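Local coordinates for protein type II restriction enzyme SfiI (PDB 2EZV) that recognises the double-stranded DNA sequence 5'-GGCCN(5)GGCC-3' and cleaves it as a tetrameric type II restriction endonuclease, at residues V16-L21 and W250-D255; Q30-A35 and S243-P248; A65-I70 and W85-H90; A136-H141 and T156-V161. All blocks are in the same frame, centred on the assembly; numbering follows the deposited sequence.

Followed from the N terminus, the chain first lays down helix 10-41, which supplies one side of two contacts. Interaction 1 ties residues 16-21 of this helix to strand 249-253, closing a loop that spans most of the chain. Interaction 2 joins residues 30-35, further along the same helix, to the loop leading into that strand, and its loop is nested inside the first. Interactions 3 and 4 follow one another in series within both: the loop residues 65-70 return to strand 80-86, and the loop residues 136-141 meet strand 151-167, both strands belonging to the mixed central sheet. Gln19 and Thr20 of interaction 1 touch interaction 3, while Glu17 and Thr20 touch interaction 4.

Interaction 1 of 4, residues V16-L21 and W250-D255; sequences VEKQTL and WRDLND
Lys18 and Leu21 face Asp252 and Trp250, helix 16-21 running nearly antiparallel to strand 250-253 at 165° with the short axes 11.6 Å apart at closest approach. Lys18 and Trp250 span most of this separation. The lysine has CG anti to its backbone N (chi1 -166°) and stays extended through every later torsion, which delivers Lys18 NZ to Asp252 OD1 at 2.6 Å in a salt bridge. NZ arrives on the syn side of that oxygen, and the two side chains meet at about a right angle. Asp252 OD1 also accepts, on its anti side, the backbone N of Leu253 at 2.8 Å. Asp252 OD2 receives Trp250 NE1 at 2.7 Å in an almost straight bond that lies in the indole plane but comes from above the carboxylate plane. Three donors thus fix the rotation of the carboxylate, and the aspartate in turn steadies the indole. Here the long N-terminal helix, one side of which rests on the central sheet, carries on another the two-stranded antiparallel hairpin of 249-253 and 259-263. Farther along the helix, Leu21 CD1 abuts the edge of the indole, 3.3 Å from Trp250 CZ3. Trp232 adds a cation-pi partner for Lys18, and Met1 of the second subunit packs on both Trp250 and Asp252.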
# COMPACT_ATOMS: atom_id res chain seq x y z
N VAL D 16 14.23 -2.07 -21.10
CA VAL D 16 13.21 -2.16 -20.06
C VAL D 16 13.54 -3.30 -19.10
O VAL D 16 13.15 -3.26 -17.93
CB VAL D 16 11.78 -2.39 -20.61
CG1 VAL D 16 11.68 -1.90 -22.04
CG2 VAL D 16 11.38 -3.82 -20.48
N GLU D 17 14.23 -4.32 -19.59
CA GLU D 17 14.58 -5.43 -18.71
C GLU D 17 15.66 -4.90 -17.78
O GLU D 17 15.68 -5.20 -16.59
CB GLU D 17 15.07 -6.65 -19.50
CG GLU D 17 13.93 -7.48 -20.08
CD GLU D 17 14.39 -8.68 -20.91
OE1 GLU D 17 13.53 -9.49 -21.30
OE2 GLU D 17 15.60 -8.81 -21.18
N LYS D 18 16.54 -4.07 -18.33
CA LYS D 18 17.62 -3.50 -17.55
C LYS D 18 17.11 -2.61 -16.41
O LYS D 18 17.59 -2.72 -15.29
CB LYS D 18 18.55 -2.69 -18.45
CG LYS D 18 19.88 -2.33 -17.82
CD LYS D 18 20.70 -1.50 -18.78
CE LYS D 18 22.10 -1.25 -18.27
NZ LYS D 18 22.87 -0.37 -19.21
N GLN D 19 16.14 -1.74 -16.69
CA GLN D 19 15.64 -0.87 -15.62
C GLN D 19 14.80 -1.68 -14.63
O GLN D 19 14.69 -1.32 -13.46
CB GLN D 19 14.86 0.34 -16.18
CG GLN D 19 13.46 0.08 -16.72
CD GLN D 19 12.77 1.37 -17.15
OE1 GLN D 19 13.25 2.08 -18.03
NE2 GLN D 19 11.64 1.68 -16.53
N THR D 20 14.21 -2.77 -15.10
CA THR D 20 13.43 -3.63 -14.21
C THR D 20 14.44 -4.25 -13.23
O THR D 20 14.24 -4.24 -12.02
CB THR D 20 12.73 -4.76 -14.98
OG1 THR D 20 11.71 -4.20 -15.81
CG2 THR D 20 12.11 -5.77 -14.03
N LEU D 21 15.53 -4.76 -13.78
CA LEU D 21 16.57 -5.38 -12.98
C LEU D 21 17.18 -4.39 -12.00
O LEU D 21 17.32 -4.69 -10.80
CB LEU D 21 17.64 -5.97 -13.90
CG LEU D 21 18.68 -6.95 -13.34
CD1 LEU D 21 20.01 -6.26 -13.26
CD2 LEU D 21 18.26 -7.49 -12.00
N TRP D 250 27.03 -2.26 -8.86
CA TRP D 250 26.21 -2.48 -10.05
C TRP D 250 27.12 -2.66 -11.24
O TRP D 250 28.02 -1.85 -11.48
CB TRP D 250 25.26 -1.30 -10.28
CG TRP D 250 24.61 -1.29 -11.64
CD1 TRP D 250 25.00 -0.55 -12.73
CD2 TRP D 250 23.48 -2.07 -12.07
NE1 TRP D 250 24.18 -0.82 -13.80
CE2 TRP D 250 23.24 -1.74 -13.43
CE3 TRP D 250 22.65 -3.00 -11.43
CZ2 TRP D 250 22.20 -2.32 -14.16
CZ3 TRP D 250 21.61 -3.58 -12.17
CH2 TRP D 250 21.40 -3.24 -13.52
N ARG D 251 26.89 -3.75 -11.97
CA ARG D 251 27.65 -4.11 -13.16
C ARG D 251 26.88 -3.65 -14.40
O ARG D 251 25.69 -3.94 -14.55
CB ARG D 251 27.88 -5.62 -13.20
CG ARG D 251 28.55 -6.13 -14.47
CD ARG D 251 28.71 -7.64 -14.43
NE ARG D 251 29.75 -8.04 -13.48
CZ ARG D 251 29.58 -8.93 -12.51
NH1 ARG D 251 28.40 -9.54 -12.34
NH2 ARG D 251 30.59 -9.23 -11.71
N ASP D 252 27.58 -2.95 -15.29
CA ASP D 252 26.96 -2.43 -16.49
C ASP D 252 27.97 -2.49 -17.64
O ASP D 252 29.06 -3.04 -17.48
CB ASP D 252 26.55 -0.98 -16.25
CG ASP D 252 25.26 -0.62 -16.93
OD1 ASP D 252 25.04 -1.08 -18.07
OD2 ASP D 252 24.47 0.14 -16.33
N LEU D 253 27.61 -1.92 -18.78
CA LEU D 253 28.53 -1.91 -19.91
C LEU D 253 28.56 -0.53 -20.55
O LEU D 253 27.52 0.09 -20.77
CB LEU D 253 28.13 -2.97 -20.95
CG LEU D 253 27.27 -2.59 -22.16
CD1 LEU D 253 27.13 -3.80 -23.06
CD2 LEU D 253 25.89 -2.10 -21.70
N ASN D 254 29.76 -0.04 -20.81
CA ASN D 254 29.97 1.27 -21.44
C ASN D 254 29.21 1.40 -22.75
O ASN D 254 28.70 0.41 -23.29
CB ASN D 254 31.45 1.52 -21.69
CG ASN D 254 32.19 1.94 -20.43
OD1 ASN D 254 31.60 2.52 -19.52
ND2 ASN D 254 33.48 1.65 -20.38
N ASP D 255 29.13 2.64 -23.24
CA ASP D 255 28.49 2.90 -24.52
C ASP D 255 29.54 2.48 -25.53
O ASP D 255 29.26 2.33 -26.72
CB ASP D 255 28.17 4.39 -24.68
CG ASP D 255 26.97 4.82 -23.86
OD1 ASP D 255 25.92 4.14 -23.95
OD2 ASP D 255 27.08 5.82 -23.12

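Interaction 2 of 4, residues Q30-A35 and S243-P248; sequences QYSKEA and SEYTQP
Ser32 and Thr246 supply the one clear hydrogen bond between helix 30-35 and the loop 243-248: the backbone N of Thr246 donates to Ser32 OG at 2.8 Å, with an angle of 157° at the hydrogen. The hydroxyl sits between the backbone N and the carbonyl carbon of its own residue (chi1 76°), where it also bonds to the carbonyl oxygen of Gln29 in the preceding turn. Ser32 O is engaged by Tyr239 OH, so both polar oxygens of the serine have partners. Just upstream in the loop, Ser243 OG takes the N-H of Tyr245 at 3.2 Å, forming an ST turn that occupies another backbone donor. Charge is handled more loosely. Lys33 and Glu244 run side by side, pointing the same way, but Lys33 NZ stays 3.6 Å from Glu244 OE1, a long salt bridge. Apolar contact accompanies it: Lys33 CB rests over the centre of the Tyr245 ring in a CH-pi contact, 3.5 Å from the centroid and 9° off the normal, while Gln30 O lies at the ring edge, 3.6 Å from Tyr245 CE2. The side-chain oxygen of Gln30 is bonded by the backbone N of Leu267. The contact fastens the later part of helix 10-41 to the connection between strands 234-238 and 249-253, with helix 49-62 packed against Tyr31 and Ala35.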
# COMPACT_ATOMS: atom_id res chain seq x y z
N GLN D 30 19.02 -2.48 -0.33
CA GLN D 30 18.49 -1.81 0.84
C GLN D 30 17.88 -2.77 1.86
O GLN D 30 17.70 -2.43 3.03
CB GLN D 30 17.50 -0.72 0.40
CG GLN D 30 18.18 0.33 -0.48
CD GLN D 30 17.32 1.53 -0.83
OE1 GLN D 30 17.80 2.50 -1.42
NE2 GLN D 30 16.04 1.48 -0.48
N TYR D 31 17.57 -3.98 1.41
CA TYR D 31 16.99 -4.99 2.29
C TYR D 31 18.03 -6.03 2.71
O TYR D 31 17.71 -6.95 3.46
CB TYR D 31 15.85 -5.71 1.57
CG TYR D 31 15.00 -6.57 2.49
CD1 TYR D 31 14.16 -6.00 3.44
CD2 TYR D 31 15.06 -7.97 2.40
CE1 TYR D 31 13.39 -6.79 4.30
CE2 TYR D 31 14.29 -8.77 3.26
CZ TYR D 31 13.46 -8.17 4.20
OH TYR D 31 12.72 -8.95 5.06
N SER D 32 19.27 -5.88 2.24
CA SER D 32 20.33 -6.84 2.53
C SER D 32 20.67 -7.07 4.01
O SER D 32 20.96 -8.19 4.41
CB SER D 32 21.61 -6.49 1.76
OG SER D 32 22.27 -5.39 2.35
N LYS D 33 20.64 -6.02 4.83
CA LYS D 33 20.95 -6.18 6.25
C LYS D 33 19.94 -7.11 6.90
O LYS D 33 20.32 -8.07 7.58
CB LYS D 33 20.93 -4.83 6.96
CG LYS D 33 21.22 -4.92 8.46
CD LYS D 33 21.22 -3.54 9.09
CE LYS D 33 21.47 -3.60 10.58
NZ LYS D 33 20.42 -4.38 11.29
N GLU D 34 18.65 -6.83 6.69
CA GLU D 34 17.60 -7.65 7.27
C GLU D 34 17.56 -9.03 6.63
O GLU D 34 17.20 -10.01 7.29
CB GLU D 34 16.24 -6.96 7.11
CG GLU D 34 15.06 -7.87 7.42
CD GLU D 34 13.75 -7.12 7.53
OE1 GLU D 34 12.69 -7.76 7.40
OE2 GLU D 34 13.79 -5.89 7.74
N ALA D 35 17.92 -9.10 5.36
CA ALA D 35 17.93 -10.38 4.65
C ALA D 35 18.95 -11.33 5.28
O ALA D 35 18.65 -12.51 5.53
CB ALA D 35 18.25 -10.16 3.17
N SER D 243 30.55 -4.28 6.25
CA SER D 243 29.22 -3.72 6.46
C SER D 243 28.14 -4.78 6.65
O SER D 243 28.25 -5.88 6.12
CB SER D 243 28.85 -2.83 5.28
OG SER D 243 27.56 -2.27 5.45
N GLU D 244 27.10 -4.42 7.39
CA GLU D 244 25.98 -5.33 7.63
C GLU D 244 25.18 -5.53 6.35
O GLU D 244 24.50 -6.53 6.18
CB GLU D 244 25.04 -4.78 8.70
CG GLU D 244 25.67 -4.37 10.01
CD GLU D 244 24.62 -3.95 11.02
OE1 GLU D 244 24.01 -4.85 11.64
OE2 GLU D 244 24.39 -2.72 11.17
N TYR D 245 25.24 -4.53 5.47
CA TYR D 245 24.54 -4.62 4.20
C TYR D 245 25.53 -5.16 3.19
O TYR D 245 26.73 -5.20 3.46
CB TYR D 245 24.07 -3.25 3.71
CG TYR D 245 23.04 -2.57 4.56
CD1 TYR D 245 23.40 -1.92 5.74
CD2 TYR D 245 21.71 -2.54 4.17
CE1 TYR D 245 22.45 -1.25 6.51
CE2 TYR D 245 20.75 -1.88 4.93
CZ TYR D 245 21.12 -1.23 6.10
OH TYR D 245 20.16 -0.59 6.85
N THR D 246 25.02 -5.58 2.04
CA THR D 246 25.89 -6.08 0.99
C THR D 246 26.63 -4.89 0.35
O THR D 246 26.28 -3.74 0.58
CB THR D 246 25.08 -6.80 -0.10
OG1 THR D 246 23.94 -6.00 -0.44
CG2 THR D 246 24.62 -8.17 0.39
N GLN D 247 27.65 -5.19 -0.44
CA GLN D 247 28.40 -4.15 -1.13
C GLN D 247 27.55 -3.69 -2.31
O GLN D 247 27.26 -4.47 -3.23
CB GLN D 247 29.75 -4.69 -1.63
CG GLN D 247 30.69 -5.12 -0.52
CD GLN D 247 31.22 -3.95 0.30
OE1 GLN D 247 31.62 -4.12 1.46
NE2 GLN D 247 31.23 -2.75 -0.29
N PRO D 248 27.11 -2.42 -2.30
CA PRO D 248 26.28 -1.87 -3.37
C PRO D 248 27.08 -1.74 -4.67
O PRO D 248 27.61 -0.67 -4.97
CB PRO D 248 25.86 -0.52 -2.80
CG PRO D 248 27.11 -0.11 -2.05
CD PRO D 248 27.48 -1.38 -1.32

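Interaction 3 of 4, residues A65-I70 and W85-H90; sequences AETYPI and WLPSPH
The loop between helix 49-62 and strand 80-86 folds back alongside the end of that strand, at a margin of the central sheet where the second subunit also packs, and it is here that Tyr68 and Trp85 meet. Two hydrogen bonds set the spacing. Trp85 N gives a bond of 2.8 Å to Tyr68 O, and Thr67 OG1 donates to Trp85 O, also at 2.8 Å, its oxygen tilted 34° from the carbonyl plane. The N-H and the C=O of Trp85 are both taken up by neighbouring loop residues. A chi1 of -168° swings the tyrosine ring opposite its own amide nitrogen and alongside the indole, and Trp85 CD1 stands above its centre, 3.6 Å from Tyr68 CD1. The rings are neither stacked nor perpendicular, their planes meeting at 41°. Ile70 crosses over a face of the indole, its CG1 3.6 Å from the centroid of the five-membered ring of Trp85 in a CH-pi contact. Exchanging Tyr68 for an alanine is likely to strip Trp85 CD1 of the ring it lies over and leave the indole less firmly held. Trp85 NE1 donates at 2.9 Å to the oxygen of a water lying in the indole plane, which bonds weakly to Pro69 O. The indole therefore combines apolar contacts from Tyr68 and Ile70 with a water-mediated link from its N-H back to the loop.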
# COMPACT_ATOMS: atom_id res chain seq x y z
N ALA D 65 9.05 -2.21 -3.53
CA ALA D 65 9.54 -1.41 -4.65
C ALA D 65 8.74 -1.63 -5.93
O ALA D 65 9.29 -1.56 -7.03
CB ALA D 65 10.99 -1.76 -4.90
N GLU D 66 7.45 -1.88 -5.79
CA GLU D 66 6.58 -2.15 -6.94
C GLU D 66 6.11 -0.86 -7.64
O GLU D 66 6.38 0.25 -7.17
CB GLU D 66 5.39 -2.98 -6.46
CG GLU D 66 4.80 -3.91 -7.50
CD GLU D 66 5.84 -4.81 -8.15
OE1 GLU D 66 6.41 -5.69 -7.48
OE2 GLU D 66 6.07 -4.61 -9.35
N THR D 67 5.43 -1.01 -8.78
CA THR D 67 4.91 0.16 -9.50
C THR D 67 3.46 0.01 -9.96
O THR D 67 2.92 -1.10 -10.01
CB THR D 67 5.75 0.50 -10.78
OG1 THR D 67 5.63 -0.55 -11.75
CG2 THR D 67 7.21 0.73 -10.42
N TYR D 68 2.84 1.15 -10.26
CA TYR D 68 1.47 1.28 -10.77
C TYR D 68 0.81 -0.07 -11.06
O TYR D 68 0.87 -0.56 -12.19
CB TYR D 68 1.55 2.12 -12.05
CG TYR D 68 0.25 2.63 -12.62
CD1 TYR D 68 0.25 3.47 -13.73
CD2 TYR D 68 -0.99 2.29 -12.06
CE1 TYR D 68 -0.94 3.98 -14.27
CE2 TYR D 68 -2.19 2.78 -12.58
CZ TYR D 68 -2.15 3.63 -13.69
OH TYR D 68 -3.32 4.15 -14.21
N PRO D 69 0.16 -0.67 -10.05
CA PRO D 69 -0.50 -1.97 -10.23
C PRO D 69 -1.64 -2.04 -11.25
O PRO D 69 -2.40 -1.09 -11.44
CB PRO D 69 -1.00 -2.30 -8.81
CG PRO D 69 -0.07 -1.54 -7.91
CD PRO D 69 0.06 -0.22 -8.65
N ILE D 70 -1.73 -3.20 -11.89
CA ILE D 70 -2.80 -3.46 -12.84
C ILE D 70 -3.70 -4.46 -12.13
O ILE D 70 -3.21 -5.37 -11.44
CB ILE D 70 -2.25 -4.07 -14.16
CG1 ILE D 70 -1.65 -2.94 -15.01
CG2 ILE D 70 -3.35 -4.82 -14.89
CD1 ILE D 70 -1.09 -3.39 -16.35
N TRP D 85 2.11 -1.58 -14.49
CA TRP D 85 2.49 -0.65 -15.55
C TRP D 85 3.92 -0.22 -15.23
O TRP D 85 4.22 0.16 -14.09
CB TRP D 85 1.61 0.61 -15.55
CG TRP D 85 0.21 0.43 -16.01
CD1 TRP D 85 -0.91 0.42 -15.23
CD2 TRP D 85 -0.25 0.34 -17.36
NE1 TRP D 85 -2.04 0.34 -16.01
CE2 TRP D 85 -1.66 0.29 -17.33
CE3 TRP D 85 0.40 0.31 -18.61
CZ2 TRP D 85 -2.44 0.21 -18.49
CZ3 TRP D 85 -0.38 0.23 -19.77
CH2 TRP D 85 -1.79 0.18 -19.69
N LEU D 86 4.80 -0.28 -16.21
CA LEU D 86 6.17 0.13 -15.99
C LEU D 86 6.43 1.43 -16.75
O LEU D 86 6.52 1.43 -17.98
CB LEU D 86 7.13 -0.96 -16.47
CG LEU D 86 8.63 -0.68 -16.30
CD1 LEU D 86 8.94 -0.58 -14.81
CD2 LEU D 86 9.46 -1.79 -16.96
N PRO D 87 6.55 2.55 -16.03
CA PRO D 87 6.81 3.80 -16.74
C PRO D 87 8.21 3.82 -17.34
O PRO D 87 9.16 3.33 -16.72
CB PRO D 87 6.61 4.87 -15.67
CG PRO D 87 6.94 4.16 -14.41
CD PRO D 87 6.33 2.79 -14.59
N SER D 88 8.34 4.37 -18.54
CA SER D 88 9.64 4.45 -19.19
C SER D 88 9.55 5.40 -20.37
O SER D 88 8.48 5.80 -20.77
CB SER D 88 10.09 3.07 -19.69
OG SER D 88 9.47 2.76 -20.92
N PRO D 89 10.70 5.78 -20.94
CA PRO D 89 10.62 6.70 -22.08
C PRO D 89 10.09 6.02 -23.33
O PRO D 89 9.69 6.69 -24.28
CB PRO D 89 12.06 7.19 -22.21
CG PRO D 89 12.85 6.01 -21.75
CD PRO D 89 12.09 5.54 -20.54
N HIS D 90 10.07 4.69 -23.33
CA HIS D 90 9.58 3.94 -24.47
C HIS D 90 8.05 3.95 -24.46
O HIS D 90 7.40 3.64 -25.46
CB HIS D 90 10.05 2.49 -24.41
CG HIS D 90 11.47 2.33 -23.99
ND1 HIS D 90 12.53 2.89 -24.68
CD2 HIS D 90 12.02 1.64 -22.96
CE1 HIS D 90 13.66 2.55 -24.10
NE2 HIS D 90 13.38 1.79 -23.05
O HOH W 1 -4.21 -0.24 -14.21

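Interaction 4 of 4, residues A136-H141 and T156-V161; sequences AGVIPH and TTSIFV
Strand 151-167 belongs to the mixed central sheet of this PD-(D/E)XK-clan nuclease, and at Thr156 it is met by the loop that leads into its antiparallel neighbour, strand 141-145. The threonine points toward the loop and touches it with all three side-chain heavy atoms. Thr156 OG1 makes a weak hydrogen bond of 3.2 Å to Ile139 O, and Thr156 N a second weak one, 3.4 Å to Pro140 O. Consecutive carbonyls of the loop are thereby addressed by one residue, the first through its side chain and the second through its main chain. Thr156 CG2 lies against Val138 CG1 at 3.5 Å and also close to the Ile139 carbonyl. Val138 brings that branch up with a chi1 of 176°, which places CG1 across from its own amide nitrogen, and the two side chains pass each other at a slant. Ser158, two residues on, borders the same valine branch, Ser158 OG being 4.3 Å from Val138 CG1. If a valine stood in place of Thr156, the carbonyl of Ile139 would probably lose its side-chain donor, leaving the weak backbone bond to Pro140 as the remaining polar tie across this contact. Leu98 of strand 93-104 packs on both Val138 and Thr156, and His188 bonds Pro140 O. Because both bonds across the contact are weak, cohesion here is likely to rest as much on methyl packing as on polar pairing.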
# COMPACT_ATOMS: atom_id res chain seq x y z
N ALA D 136 10.48 -22.96 -24.44
CA ALA D 136 10.27 -22.05 -23.33
C ALA D 136 8.92 -22.36 -22.68
O ALA D 136 7.95 -22.70 -23.37
CB ALA D 136 10.29 -20.61 -23.84
N GLY D 137 8.89 -22.27 -21.35
CA GLY D 137 7.67 -22.55 -20.60
C GLY D 137 6.96 -21.30 -20.10
O GLY D 137 5.82 -21.39 -19.63
N VAL D 138 7.63 -20.15 -20.17
CA VAL D 138 7.05 -18.88 -19.73
C VAL D 138 6.45 -18.21 -20.95
O VAL D 138 7.11 -18.09 -21.98
CB VAL D 138 8.13 -17.93 -19.16
CG1 VAL D 138 7.50 -16.59 -18.80
CG2 VAL D 138 8.80 -18.55 -17.94
N ILE D 139 5.20 -17.77 -20.85
CA ILE D 139 4.56 -17.12 -21.99
C ILE D 139 5.24 -15.78 -22.30
O ILE D 139 5.81 -15.13 -21.42
CB ILE D 139 3.06 -16.87 -21.73
CG1 ILE D 139 2.88 -15.97 -20.50
CG2 ILE D 139 2.35 -18.18 -21.50
CD1 ILE D 139 1.44 -15.51 -20.31
N PRO D 140 5.20 -15.36 -23.57
CA PRO D 140 5.82 -14.10 -23.96
C PRO D 140 5.10 -12.90 -23.36
O PRO D 140 5.70 -11.84 -23.17
CB PRO D 140 5.73 -14.13 -25.49
CG PRO D 140 4.41 -14.83 -25.71
CD PRO D 140 4.48 -15.97 -24.71
N HIS D 141 3.82 -13.07 -23.05
CA HIS D 141 3.04 -11.97 -22.49
C HIS D 141 1.65 -12.42 -22.07
O HIS D 141 1.16 -13.45 -22.52
CB HIS D 141 2.93 -10.85 -23.53
CG HIS D 141 2.41 -11.31 -24.86
ND1 HIS D 141 1.10 -11.70 -25.05
CD2 HIS D 141 3.03 -11.47 -26.05
CE1 HIS D 141 0.93 -12.09 -26.30
NE2 HIS D 141 2.09 -11.96 -26.93
N THR D 156 6.26 -10.01 -20.42
CA THR D 156 6.79 -10.88 -19.39
C THR D 156 8.27 -10.56 -19.21
O THR D 156 9.01 -10.48 -20.18
CB THR D 156 6.63 -12.37 -19.83
OG1 THR D 156 5.50 -12.94 -19.16
CG2 THR D 156 7.88 -13.18 -19.54
N THR D 157 8.68 -10.35 -17.97
CA THR D 157 10.08 -10.07 -17.67
C THR D 157 10.53 -11.06 -16.61
O THR D 157 10.02 -11.07 -15.49
CB THR D 157 10.28 -8.63 -17.16
OG1 THR D 157 9.97 -7.72 -18.22
CG2 THR D 157 11.74 -8.40 -16.73
N SER D 158 11.51 -11.89 -16.97
CA SER D 158 12.01 -12.93 -16.08
C SER D 158 13.24 -12.58 -15.27
O SER D 158 14.27 -12.18 -15.82
CB SER D 158 12.28 -14.20 -16.89
OG SER D 158 11.11 -14.59 -17.59
N ILE D 159 13.14 -12.78 -13.96
CA ILE D 159 14.24 -12.47 -13.06
C ILE D 159 14.51 -13.56 -12.01
O ILE D 159 13.58 -14.18 -11.50
CB ILE D 159 13.96 -11.14 -12.36
CG1 ILE D 159 13.84 -10.06 -13.44
CG2 ILE D 159 15.09 -10.80 -11.36
CD1 ILE D 159 13.27 -8.77 -12.96
N PHE D 160 15.78 -13.77 -11.70
CA PHE D 160 16.17 -14.77 -10.72
C PHE D 160 17.08 -14.22 -9.63
O PHE D 160 18.12 -13.62 -9.92
CB PHE D 160 16.86 -15.95 -11.40
CG PHE D 160 15.94 -16.78 -12.24
CD1 PHE D 160 15.54 -16.35 -13.50
CD2 PHE D 160 15.45 -17.99 -11.76
CE1 PHE D 160 14.66 -17.11 -14.26
CE2 PHE D 160 14.57 -18.76 -12.51
CZ PHE D 160 14.18 -18.32 -13.77
N VAL D 161 16.68 -14.43 -8.38
CA VAL D 161 17.46 -13.99 -7.24
C VAL D 161 18.05 -15.28 -6.68
O VAL D 161 17.33 -16.16 -6.23
CB VAL D 161 16.57 -13.31 -6.20
CG1 VAL D 161 17.40 -12.61 -5.17
CG2 VAL D 161 15.66 -12.32 -6.88